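Local coordinates for cell divisionFtsK/SpoIIIE (Thermomonospora curvata, PDB 4NH0), which belongs to the ESX (type VII) secretion machinery that exports EsxA and EsxB, has weak ATPase activity, and may be its translocase subunit, at residues A[630-634]-A[675-680]; A[656-662]-A[821-827]; A[694-700]-A[772-778]; A[726-730]-A[788-792]. All blocks are in the same frame, centred on the assembly; numbering follows the deposited sequence.

Contact 1 (A[630-634]-A[675-680]); sequences LHAVV and TLITSL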
loop_
_atom_site.group_PDB
_atom_site.type_symbol
_atom_site.label_atom_id
_atom_site.label_comp_id
_atom_site.label_asym_id
_atom_site.label_seq_id
_atom_site.Cartn_x
_atom_site.Cartn_y
_atom_site.Cartn_z
ATOM N N LEU A 630 16.837 4.283 -0.930
ATOM C CA LEU A 630 15.450 4.433 -1.365
ATOM C C LEU A 630 14.776 3.098 -1.647
ATOM O O LEU A 630 13.861 3.016 -2.464
ATOM C CB LEU A 630 15.362 5.331 -2.598
ATOM C CG LEU A 630 15.386 6.832 -2.314
ATOM C CD1 LEU A 630 15.063 7.603 -3.573
ATOM C CD2 LEU A 630 14.408 7.184 -1.208
ATOM N N HIS A 631 15.230 2.054 -0.963
ATOM C CA HIS A 631 14.564 0.762 -1.018
ATOM C C HIS A 631 13.759 0.549 0.255
ATOM O O HIS A 631 14.199 0.916 1.343
ATOM C CB HIS A 631 15.573 -0.369 -1.208
ATOM C CG HIS A 631 16.111 -0.470 -2.601
ATOM N ND1 HIS A 631 16.878 0.519 -3.177
ATOM C CD2 HIS A 631 15.994 -1.446 -3.532
ATOM C CE1 HIS A 631 17.209 0.158 -4.405
ATOM N NE2 HIS A 631 16.686 -1.031 -4.643
ATOM N N ALA A 632 12.575 -0.036 0.116
ATOM C CA ALA A 632 11.699 -0.253 1.260
ATOM C C ALA A 632 11.118 -1.659 1.257
ATOM O O ALA A 632 10.647 -2.144 0.230
ATOM C CB ALA A 632 10.585 0.776 1.272
ATOM N N VAL A 633 11.158 -2.309 2.415
ATOM C CA VAL A 633 10.568 -3.630 2.569
ATOM C C VAL A 633 9.120 -3.487 3.030
ATOM O O VAL A 633 8.823 -2.715 3.940
ATOM C CB VAL A 633 11.368 -4.495 3.566
ATOM C CG1 VAL A 633 11.599 -3.744 4.867
ATOM C CG2 VAL A 633 10.666 -5.818 3.814
ATOM N N VAL A 634 8.220 -4.223 2.388
ATOM C CA VAL A 634 6.793 -4.055 2.633
ATOM C C VAL A 634 6.142 -5.286 3.262
ATOM O O VAL A 634 5.377 -5.164 4.218
ATOM C CB VAL A 634 6.058 -3.694 1.325
ATOM C CG1 VAL A 634 4.617 -4.167 1.357
ATOM C CG2 VAL A 634 6.130 -2.196 1.081
ATOM N N THR A 675 2.800 1.102 6.619
ATOM C CA THR A 675 3.999 0.274 6.644
ATOM C C THR A 675 5.076 0.884 5.763
ATOM O O THR A 675 6.225 1.025 6.177
ATOM C CB THR A 675 3.722 -1.156 6.162
ATOM O OG1 THR A 675 3.454 -1.143 4.756
ATOM C CG2 THR A 675 2.538 -1.741 6.892
ATOM N N LEU A 676 4.687 1.243 4.543
ATOM C CA LEU A 676 5.604 1.814 3.565
ATOM C C LEU A 676 6.269 3.082 4.087
ATOM O O LEU A 676 7.475 3.267 3.935
ATOM C CB LEU A 676 4.866 2.111 2.260
ATOM C CG LEU A 676 5.717 2.692 1.132
ATOM C CD1 LEU A 676 6.906 1.791 0.854
ATOM C CD2 LEU A 676 4.884 2.886 -0.122
ATOM N N ILE A 677 5.473 3.952 4.698
ATOM C CA ILE A 677 5.993 5.167 5.308
ATOM C C ILE A 677 6.973 4.825 6.421
ATOM O O ILE A 677 8.086 5.346 6.464
ATOM C CB ILE A 677 4.864 6.044 5.878
ATOM C CG1 ILE A 677 3.957 6.544 4.756
ATOM C CG2 ILE A 677 5.439 7.218 6.648
ATOM C CD1 ILE A 677 2.795 7.381 5.239
ATOM N N THR A 678 6.552 3.936 7.314
ATOM C CA THR A 678 7.379 3.525 8.440
ATOM C C THR A 678 8.641 2.815 7.966
ATOM O O THR A 678 9.723 3.035 8.507
ATOM C CB THR A 678 6.608 2.599 9.395
ATOM O OG1 THR A 678 5.284 3.108 9.590
ATOM C CG2 THR A 678 7.314 2.506 10.735
ATOM N N SER A 679 8.496 1.966 6.953
ATOM C CA SER A 679 9.627 1.235 6.394
ATOM C C SER A 679 10.685 2.193 5.864
ATOM O O SER A 679 11.870 2.042 6.153
ATOM C CB SER A 679 9.165 0.295 5.280
ATOM O OG SER A 679 10.251 -0.448 4.758
ATOM N N LEU A 680 10.248 3.178 5.088
ATOM C CA LEU A 680 11.143 4.210 4.583
ATOM C C LEU A 680 11.702 5.042 5.728
ATOM O O LEU A 680 12.851 5.471 5.692
ATOM C CB LEU A 680 10.420 5.113 3.582
ATOM C CG LEU A 680 10.164 4.537 2.190
ATOM C CD1 LEU A 680 9.254 5.454 1.398
ATOM C CD2 LEU A 680 11.475 4.328 1.459
#
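Ser679 hands its hydroxyl to the backbone of the strand: OG donates to Val633 O over 2.8 Å, arriving to the side of the carbonyl at a C=O...OG angle of 127° and somewhat out of its plane. Beside this bond Ala632 turns its methyl toward the helix, where CB is met by three side chains at once. CD2 of Leu680 comes to 3.7 Å from that CB of Ala632, CD1 of Leu676 to 3.8 Å, and the hydroxyl OG of Ser679 also to 3.7 Å. Leu676 CD1 is shared, since the same methyl lies 4.1 Å from CG2 of Val634, the two side chains meeting at a slant.

The torsion of Ser679 explains its reach: OG stands opposite the backbone N (chi1 -178°), which carries it to the strand. Small residues suit both sides here, and alanine and serine are consistent with the 7.4 Å approach of the short axes of 631-634 and 675-680, while the longer leucines fill the flanks. The strand and helix axes make 134°, closer to antiparallel than to parallel.

Further out, strand 644-651 pairs with the first segment, through Ala632 with Leu650 and Val634 with Tyr648. On the helix, Leu680 continues onto Phe691 and Phe769 of the parallel strands 689-694 and 767-772, and the hydroxyl of Thr675 is bound back to Met672 O, one way for a buried polar group in a helix to be satisfied. Helix 669-683 begins with Lys669, Ser670 and Thr671 of the second ATP site, so this is the helix after the Walker A loop of a P-loop NTPase, packed on an antiparallel extension of its sheet.

Contact 2 (A[656-662]-A[821-827]); sequences AGHVGVA and LGTKLEL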
loop_
_atom_site.group_PDB
_atom_site.type_symbol
_atom_site.label_atom_id
_atom_site.label_comp_id
_atom_site.label_asym_id
_atom_site.label_seq_id
_atom_site.Cartn_x
_atom_site.Cartn_y
_atom_site.Cartn_z
ATOM N N ALA A 656 10.350 3.521 -10.953
ATOM C CA ALA A 656 9.231 2.970 -10.207
ATOM C C ALA A 656 9.035 3.728 -8.901
ATOM O O ALA A 656 8.505 3.189 -7.931
ATOM C CB ALA A 656 9.450 1.494 -9.939
ATOM N N GLY A 657 9.464 4.985 -8.887
ATOM C CA GLY A 657 9.393 5.809 -7.695
ATOM C C GLY A 657 7.979 6.153 -7.273
ATOM O O GLY A 657 7.739 6.511 -6.122
ATOM N N HIS A 658 7.040 6.049 -8.208
ATOM C CA HIS A 658 5.635 6.305 -7.912
ATOM C C HIS A 658 4.938 5.028 -7.461
ATOM O O HIS A 658 5.043 3.991 -8.114
ATOM C CB HIS A 658 4.929 6.895 -9.132
ATOM C CG HIS A 658 5.282 8.323 -9.401
ATOM N ND1 HIS A 658 5.651 9.199 -8.403
ATOM C CD2 HIS A 658 5.323 9.030 -10.555
ATOM C CE1 HIS A 658 5.900 10.384 -8.929
ATOM N NE2 HIS A 658 5.711 10.308 -10.234
ATOM N N VAL A 659 4.224 5.109 -6.344
ATOM C CA VAL A 659 3.563 3.940 -5.776
ATOM C C VAL A 659 2.046 4.053 -5.853
ATOM O O VAL A 659 1.469 5.073 -5.479
ATOM C CB VAL A 659 3.973 3.722 -4.306
ATOM C CG1 VAL A 659 3.302 2.480 -3.743
ATOM C CG2 VAL A 659 5.481 3.609 -4.190
ATOM N N GLY A 660 1.407 2.997 -6.346
ATOM C CA GLY A 660 -0.042 2.935 -6.401
ATOM C C GLY A 660 -0.570 1.740 -5.634
ATOM O O GLY A 660 0.021 0.663 -5.665
ATOM N N VAL A 661 -1.685 1.932 -4.936
ATOM C CA VAL A 661 -2.290 0.865 -4.146
ATOM C C VAL A 661 -3.789 0.765 -4.412
ATOM O O VAL A 661 -4.502 1.764 -4.372
ATOM C CB VAL A 661 -2.059 1.082 -2.635
ATOM C CG1 VAL A 661 -2.795 0.028 -1.824
ATOM C CG2 VAL A 661 -0.575 1.062 -2.313
ATOM N N ALA A 662 -4.263 -0.446 -4.688
ATOM C CA ALA A 662 -5.688 -0.672 -4.900
ATOM C C ALA A 662 -6.186 -1.850 -4.075
ATOM O O ALA A 662 -5.409 -2.716 -3.676
ATOM C CB ALA A 662 -5.975 -0.898 -6.370
ATOM N N LEU A 821 2.025 5.353 -12.168
ATOM C CA LEU A 821 2.347 4.601 -10.964
ATOM C C LEU A 821 3.193 3.383 -11.310
ATOM O O LEU A 821 2.667 2.324 -11.646
ATOM C CB LEU A 821 1.068 4.181 -10.240
ATOM C CG LEU A 821 0.151 5.338 -9.834
ATOM C CD1 LEU A 821 -1.169 4.825 -9.283
ATOM C CD2 LEU A 821 0.841 6.232 -8.821
ATOM N N GLY A 822 4.510 3.545 -11.231
ATOM C CA GLY A 822 5.440 2.486 -11.582
ATOM C C GLY A 822 5.326 1.269 -10.686
ATOM O O GLY A 822 5.205 0.145 -11.168
ATOM N N THR A 823 5.371 1.494 -9.378
ATOM C CA THR A 823 5.232 0.408 -8.417
ATOM C C THR A 823 3.784 0.270 -7.970
ATOM O O THR A 823 3.292 1.070 -7.177
ATOM C CB THR A 823 6.120 0.622 -7.180
ATOM O OG1 THR A 823 7.494 0.674 -7.579
ATOM C CG2 THR A 823 5.935 -0.518 -6.197
ATOM N N LYS A 824 3.102 -0.746 -8.485
ATOM C CA LYS A 824 1.715 -0.985 -8.115
ATOM C C LYS A 824 1.614 -2.101 -7.086
ATOM O O LYS A 824 2.118 -3.202 -7.296
ATOM C CB LYS A 824 0.876 -1.327 -9.347
ATOM C CG LYS A 824 0.825 -0.218 -10.383
ATOM C CD LYS A 824 -0.335 -0.410 -11.340
ATOM C CE LYS A 824 -0.261 0.570 -12.496
ATOM N NZ LYS A 824 0.941 0.332 -13.340
ATOM N N LEU A 825 0.960 -1.803 -5.970
ATOM C CA LEU A 825 0.757 -2.783 -4.914
ATOM C C LEU A 825 -0.711 -3.179 -4.853
ATOM O O LEU A 825 -1.530 -2.481 -4.258
ATOM C CB LEU A 825 1.228 -2.225 -3.572
ATOM C CG LEU A 825 2.690 -1.776 -3.562
ATOM C CD1 LEU A 825 3.073 -1.163 -2.227
ATOM C CD2 LEU A 825 3.603 -2.943 -3.900
ATOM N N GLU A 826 -1.036 -4.303 -5.482
ATOM C CA GLU A 826 -2.420 -4.739 -5.609
ATOM C C GLU A 826 -2.811 -5.730 -4.522
ATOM O O GLU A 826 -2.090 -6.687 -4.247
ATOM C CB GLU A 826 -2.651 -5.359 -6.987
ATOM C CG GLU A 826 -4.050 -5.900 -7.203
ATOM C CD GLU A 826 -4.243 -6.465 -8.594
ATOM O OE1 GLU A 826 -3.714 -5.870 -9.557
ATOM O OE2 GLU A 826 -4.920 -7.505 -8.729
ATOM N N LEU A 827 -3.964 -5.488 -3.908
ATOM C CA LEU A 827 -4.497 -6.375 -2.883
ATOM C C LEU A 827 -5.708 -7.125 -3.426
ATOM O O LEU A 827 -5.831 -7.321 -4.634
ATOM C CB LEU A 827 -4.875 -5.584 -1.630
ATOM C CG LEU A 827 -3.817 -5.359 -0.548
ATOM C CD1 LEU A 827 -2.525 -4.813 -1.125
ATOM C CD2 LEU A 827 -4.355 -4.424 0.523
#
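The peptide of Ala656 meets the side chain of Thr823 in its own plane: Ala656 O receives Thr823 OG1 on a lone pair, at 2.7 Å. The next carbonyl in line, His658 O, takes Thr823 N almost end-on at 2.8 Å. Parallel pairing follows: Gly660 N gives to Thr823 O at 2.8 Å, and Leu825 N to Gly660 O at 2.7 Å with a practically straight N-H...O of 179°. Ala662 N to Leu825 O is weak, but Leu827 N to Ala662 O, 3.1 Å, continues the pairing.

On one face of the sheet stand Thr823 and the buried Val659, Val661 and Leu825, whose branched side chains fill a core; Val659 CG1 touches Leu825 CD1 at 4.0 Å. The other face carries Ala662, Lys824 and Glu826, and there Leu821 lays CD1 3.6 Å from the bare CA of Gly660, where any side chain would collide.

In Thr823, chi1 of -61° brings OG1 to Ala656 O, while the backbone N independently holds His658 O. A valine in place of this threonine would probably leave the Ala656 carbonyl without its hydroxyl mate and let the turn shift.

Strand 659-662 runs between 823-827 and 801-807, central in the sheet. Helix 669-683 covers the Val659 side, with Leu676 on Val659, Met672 on Leu825 and ATP-binding Lys669 on Val661.

Contact 3 (A[694-700]-A[772-778]); sequences LDFGGGT and VDNWLTL. With MG (magnesium ion), chain D.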
loop_
_atom_site.group_PDB
_atom_site.type_symbol
_atom_site.label_atom_id
_atom_site.label_comp_id
_atom_site.label_asym_id
_atom_site.label_seq_id
_atom_site.Cartn_x
_atom_site.Cartn_y
_atom_site.Cartn_z
ATOM N N LEU A 694 -2.664 13.028 2.676
ATOM C CA LEU A 694 -4.065 13.399 2.556
ATOM C C LEU A 694 -4.908 12.197 2.957
ATOM O O LEU A 694 -5.256 11.370 2.116
ATOM C CB LEU A 694 -4.401 13.840 1.130
ATOM C CG LEU A 694 -4.229 15.311 0.742
ATOM C CD1 LEU A 694 -2.849 15.827 1.083
ATOM C CD2 LEU A 694 -4.505 15.493 -0.739
ATOM N N ASP A 695 -5.221 12.089 4.243
ATOM C CA ASP A 695 -5.896 10.899 4.742
ATOM C C ASP A 695 -7.361 10.875 4.334
ATOM O O ASP A 695 -8.214 11.451 4.998
ATOM C CB ASP A 695 -5.777 10.803 6.261
ATOM C CG ASP A 695 -5.979 9.391 6.772
ATOM O OD1 ASP A 695 -6.690 8.608 6.109
ATOM O OD2 ASP A 695 -5.418 9.057 7.835
ATOM N N PHE A 696 -7.647 10.192 3.235
ATOM C CA PHE A 696 -9.014 10.049 2.765
ATOM C C PHE A 696 -9.523 8.612 2.915
ATOM O O PHE A 696 -10.544 8.254 2.334
ATOM C CB PHE A 696 -9.127 10.506 1.303
ATOM C CG PHE A 696 -9.032 11.993 1.123
ATOM C CD1 PHE A 696 -9.362 12.849 2.160
ATOM C CD2 PHE A 696 -8.612 12.539 -0.082
ATOM C CE1 PHE A 696 -9.269 14.225 1.999
ATOM C CE2 PHE A 696 -8.521 13.906 -0.242
ATOM C CZ PHE A 696 -8.850 14.747 0.795
ATOM N N GLY A 697 -8.851 7.806 3.732
ATOM C CA GLY A 697 -9.299 6.442 3.951
ATOM C C GLY A 697 -9.246 5.940 5.384
ATOM O O GLY A 697 -8.540 4.977 5.677
ATOM N N GLY A 698 -9.991 6.579 6.283
ATOM C CA GLY A 698 -10.113 6.085 7.645
ATOM C C GLY A 698 -9.539 6.973 8.733
ATOM O O GLY A 698 -9.896 6.836 9.905
ATOM N N GLY A 699 -8.648 7.880 8.354
ATOM C CA GLY A 699 -8.025 8.775 9.313
ATOM C C GLY A 699 -6.969 8.071 10.141
ATOM O O GLY A 699 -6.589 8.544 11.211
ATOM N N THR A 700 -6.491 6.937 9.639
ATOM C CA THR A 700 -5.526 6.120 10.364
ATOM C C THR A 700 -4.109 6.674 10.271
ATOM O O THR A 700 -3.261 6.369 11.108
ATOM C CB THR A 700 -5.524 4.670 9.848
ATOM O OG1 THR A 700 -5.297 4.666 8.434
ATOM C CG2 THR A 700 -6.856 4.001 10.141
ATOM N N VAL A 772 -1.877 10.052 -0.707
ATOM C CA VAL A 772 -3.327 10.194 -0.735
ATOM C C VAL A 772 -3.970 8.841 -0.460
ATOM O O VAL A 772 -3.719 7.872 -1.175
ATOM C CB VAL A 772 -3.821 10.742 -2.083
ATOM C CG1 VAL A 772 -5.337 10.824 -2.098
ATOM C CG2 VAL A 772 -3.211 12.106 -2.355
ATOM N N ASP A 773 -4.796 8.776 0.578
ATOM C CA ASP A 773 -5.352 7.505 1.031
ATOM C C ASP A 773 -6.482 7.007 0.130
ATOM O O ASP A 773 -6.520 5.832 -0.229
ATOM C CB ASP A 773 -5.846 7.632 2.471
ATOM C CG ASP A 773 -5.823 6.311 3.214
ATOM O OD1 ASP A 773 -5.810 5.254 2.553
ATOM O OD2 ASP A 773 -5.824 6.332 4.463
ATOM N N ASN A 774 -7.405 7.892 -0.229
ATOM C CA ASN A 774 -8.496 7.525 -1.124
ATOM C C ASN A 774 -8.579 8.489 -2.294
ATOM O O ASN A 774 -9.148 9.574 -2.179
ATOM C CB ASN A 774 -9.822 7.497 -0.370
ATOM C CG ASN A 774 -10.921 6.774 -1.118
ATOM O OD1 ASN A 774 -10.924 6.710 -2.346
ATOM N ND2 ASN A 774 -11.875 6.230 -0.372
ATOM N N TRP A 775 -8.006 8.080 -3.420
ATOM C CA TRP A 775 -7.947 8.918 -4.608
ATOM C C TRP A 775 -9.334 9.288 -5.116
ATOM O O TRP A 775 -9.532 10.372 -5.662
ATOM C CB TRP A 775 -7.162 8.212 -5.709
ATOM C CG TRP A 775 -7.017 9.029 -6.949
ATOM C CD1 TRP A 775 -7.750 8.918 -8.092
ATOM C CD2 TRP A 775 -6.084 10.090 -7.172
ATOM N NE1 TRP A 775 -7.329 9.842 -9.016
ATOM C CE2 TRP A 775 -6.306 10.574 -8.474
ATOM C CE3 TRP A 775 -5.080 10.676 -6.397
ATOM C CZ2 TRP A 775 -5.563 11.616 -9.018
ATOM C CZ3 TRP A 775 -4.343 11.709 -6.940
ATOM C CH2 TRP A 775 -4.590 12.171 -8.236
ATOM N N LEU A 776 -10.290 8.384 -4.934
ATOM C CA LEU A 776 -11.661 8.628 -5.358
ATOM C C LEU A 776 -12.250 9.822 -4.618
ATOM O O LEU A 776 -12.871 10.693 -5.224
ATOM C CB LEU A 776 -12.524 7.387 -5.130
ATOM C CG LEU A 776 -13.988 7.497 -5.558
ATOM C CD1 LEU A 776 -14.088 7.763 -7.050
ATOM C CD2 LEU A 776 -14.751 6.240 -5.179
ATOM N N THR A 777 -12.043 9.855 -3.305
ATOM C CA THR A 777 -12.515 10.954 -2.471
ATOM C C THR A 777 -11.916 12.279 -2.932
ATOM O O THR A 777 -12.574 13.317 -2.896
ATOM C CB THR A 777 -12.163 10.723 -0.988
ATOM O OG1 THR A 777 -12.700 9.467 -0.557
ATOM C CG2 THR A 777 -12.730 11.834 -0.119
ATOM N N LEU A 778 -10.665 12.229 -3.378
ATOM C CA LEU A 778 -9.960 13.424 -3.821
ATOM C C LEU A 778 -10.541 13.996 -5.107
ATOM O O LEU A 778 -10.777 15.198 -5.207
ATOM C CB LEU A 778 -8.476 13.127 -4.021
ATOM C CG LEU A 778 -7.668 14.304 -4.567
ATOM C CD1 LEU A 778 -7.526 15.389 -3.515
ATOM C CD2 LEU A 778 -6.314 13.847 -5.055
HETATM MG MG MG D . -8.706 3.423 4.342
HETATM O O HOH W 1 -8.968 2.486 6.141
#
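Beside Asp773 a backbone carbonyl serves as a metal ligand: Gly697 O binds the magnesium ion at 2.1 Å, with Ser670 and a water also on the metal. Glycine suits position 697, since a side chain would collide with both the metal and Asp773. Asp773, just after strand 767-772, is placed like a Walker B aspartate of P-loop NTPases; the next residue, Asn774, appears to take the place of Glu425, the probable catalytic residue of the first FtsK domain, consistent with a second domain that probably does not hydrolyse ATP. Instead, Asn774 caps the following helix, its OD1 accepting weakly from Leu776 N and Thr777 N.

The strand ends are joined by Asp773 N to Leu694 O, 3.1 Å. Beyond them the Phe696 ring packs against the first turn of helix 775-781: Thr777 CG2 sits over one ring face, 4.2 Å from the centroid, and Leu778 CD1 meets the edge at CE2, 3.7 Å away. Replacing the Phe696 ring by an alanine side chain is likely to open a gap against Thr777 CG2 and Leu778 CD1 and let the loop with Gly697 shift.

Asp695 turns its carboxylate back over its own loop, where OD2 takes Leu701 N and OD1 receives Gly699 N from above the carboxylate plane.

Contact 4 (A[726-730]-A[788-792]); sequences VAEVS and SITQL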
loop_
_atom_site.group_PDB
_atom_site.type_symbol
_atom_site.label_atom_id
_atom_site.label_comp_id
_atom_site.label_asym_id
_atom_site.label_seq_id
_atom_site.Cartn_x
_atom_site.Cartn_y
_atom_site.Cartn_z
ATOM N N VAL A 726 -0.783 20.313 -1.305
ATOM C CA VAL A 726 -0.513 20.097 -2.718
ATOM C C VAL A 726 0.214 21.300 -3.310
ATOM O O VAL A 726 1.099 21.152 -4.153
ATOM C CB VAL A 726 -1.813 19.833 -3.503
ATOM C CG1 VAL A 726 -1.515 19.579 -4.970
ATOM C CG2 VAL A 726 -2.559 18.657 -2.903
ATOM N N ALA A 727 -0.154 22.492 -2.851
ATOM C CA ALA A 727 0.451 23.725 -3.341
ATOM C C ALA A 727 1.917 23.830 -2.936
ATOM O O ALA A 727 2.739 24.355 -3.684
ATOM C CB ALA A 727 -0.320 24.930 -2.833
ATOM N N GLU A 728 2.237 23.330 -1.747
ATOM C CA GLU A 728 3.602 23.380 -1.242
ATOM C C GLU A 728 4.533 22.523 -2.092
ATOM O O GLU A 728 5.645 22.935 -2.417
ATOM C CB GLU A 728 3.653 22.920 0.216
ATOM C CG GLU A 728 5.017 23.074 0.859
ATOM C CD GLU A 728 5.410 24.524 1.032
ATOM O OE1 GLU A 728 4.528 25.336 1.371
ATOM O OE2 GLU A 728 6.595 24.852 0.821
ATOM N N VAL A 729 4.070 21.331 -2.448
ATOM C CA VAL A 729 4.860 20.410 -3.256
ATOM C C VAL A 729 4.971 20.910 -4.693
ATOM O O VAL A 729 6.019 20.784 -5.324
ATOM C CB VAL A 729 4.253 18.995 -3.246
ATOM C CG1 VAL A 729 5.102 18.043 -4.066
ATOM C CG2 VAL A 729 4.117 18.491 -1.821
ATOM N N SER A 730 3.885 21.486 -5.200
ATOM C CA SER A 730 3.871 22.050 -6.543
ATOM C C SER A 730 4.915 23.149 -6.676
ATOM O O SER A 730 5.579 23.267 -7.703
ATOM C CB SER A 730 2.485 22.602 -6.882
ATOM O OG SER A 730 1.502 21.583 -6.840
ATOM N N SER A 788 -3.844 18.629 -10.692
ATOM C CA SER A 788 -2.694 19.204 -10.007
ATOM C C SER A 788 -1.695 18.123 -9.617
ATOM O O SER A 788 -0.540 18.153 -10.038
ATOM C CB SER A 788 -3.144 19.979 -8.768
ATOM O OG SER A 788 -2.038 20.538 -8.085
ATOM N N ILE A 789 -2.151 17.164 -8.818
ATOM C CA ILE A 789 -1.311 16.057 -8.375
ATOM C C ILE A 789 -0.877 15.194 -9.559
ATOM O O ILE A 789 0.188 14.582 -9.536
ATOM C CB ILE A 789 -2.045 15.190 -7.326
ATOM C CG1 ILE A 789 -2.389 16.029 -6.096
ATOM C CG2 ILE A 789 -1.203 13.999 -6.910
ATOM C CD1 ILE A 789 -2.973 15.230 -4.952
ATOM N N THR A 790 -1.696 15.168 -10.604
ATOM C CA THR A 790 -1.385 14.390 -11.798
ATOM C C THR A 790 -0.101 14.882 -12.458
ATOM O O THR A 790 0.757 14.083 -12.832
ATOM C CB THR A 790 -2.530 14.445 -12.824
ATOM O OG1 THR A 790 -3.728 13.930 -12.230
ATOM C CG2 THR A 790 -2.189 13.617 -14.051
ATOM N N GLN A 791 0.034 16.197 -12.591
ATOM C CA GLN A 791 1.225 16.770 -13.204
ATOM C C GLN A 791 2.435 16.650 -12.285
ATOM O O GLN A 791 3.570 16.607 -12.754
ATOM C CB GLN A 791 0.992 18.231 -13.583
ATOM C CG GLN A 791 0.700 18.431 -15.060
ATOM C CD GLN A 791 0.988 19.841 -15.529
ATOM O OE1 GLN A 791 0.406 20.805 -15.033
ATOM N NE2 GLN A 791 1.898 19.971 -16.488
ATOM N N LEU A 792 2.190 16.605 -10.979
ATOM C CA LEU A 792 3.252 16.334 -10.019
ATOM C C LEU A 792 3.891 14.991 -10.329
ATOM O O LEU A 792 5.110 14.849 -10.303
ATOM C CB LEU A 792 2.715 16.340 -8.586
ATOM C CG LEU A 792 2.862 17.616 -7.760
ATOM C CD1 LEU A 792 2.231 18.802 -8.466
ATOM C CD2 LEU A 792 2.242 17.419 -6.386
#
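Segments 726-730 and 788-792 run roughly parallel, their short helix axes inclined by 32° and 10.4 Å apart at the closest, a spacing bridged by side chains without any hydrogen bond across. Val726 is turned at its neighbour and divides its branches: CG1 comes to 3.3 Å from Ser788 OG and to 3.8 Å from Ile789 CG1, while CG2 faces Ile789 CD1. The valine and isoleucine side chains meet at about a right angle.

These are two of the helices that connect parallel strands in the alpha/beta core of the P-loop NTPase domain. Helix 784-795 belongs to the beta-alpha-beta crossover from strand 767-772 to 801-807, and Ile789 accordingly reaches Leu770, Val772 and Val803 beneath it.

One turn further on, Leu792 splits its fork between two residues. CD2 lies 3.7 Å from CG1 of Val729, and CD1 lies beside the hydroxyl of Ser730, a small residue whose OG proton is used by Val726 O. That hydroxyl is turned opposite its own carbonyl carbon (chi1 -61°), which directs Ser730 OG back along the helix to Val726 O at 2.8 Å. Ser730 N reaches the same oxygen from the other face of the carbonyl plane.

From the N terminus, the chain lays down 630-634, passes through 656-662, and closes contact 1 at 675-680; because 656-662 waits for its partner until 821-827, contacts 1 and 2 cross. They also touch, through Leu676 and Val659. Next come 694-700 and 726-730, whose partners 772-778 and 788-792 follow in the same order, so contacts 3 and 4 cross as well and pack together through Leu778 and Ile789. Both lie within the long excursion that contact 2 ends, while contact 1 has closed before either opens. Together they tie the antiparallel side of the sheet, the Walker A helix, the central parallel strands, the magnesium-binding loop and the outer helices into the second FtsK domain.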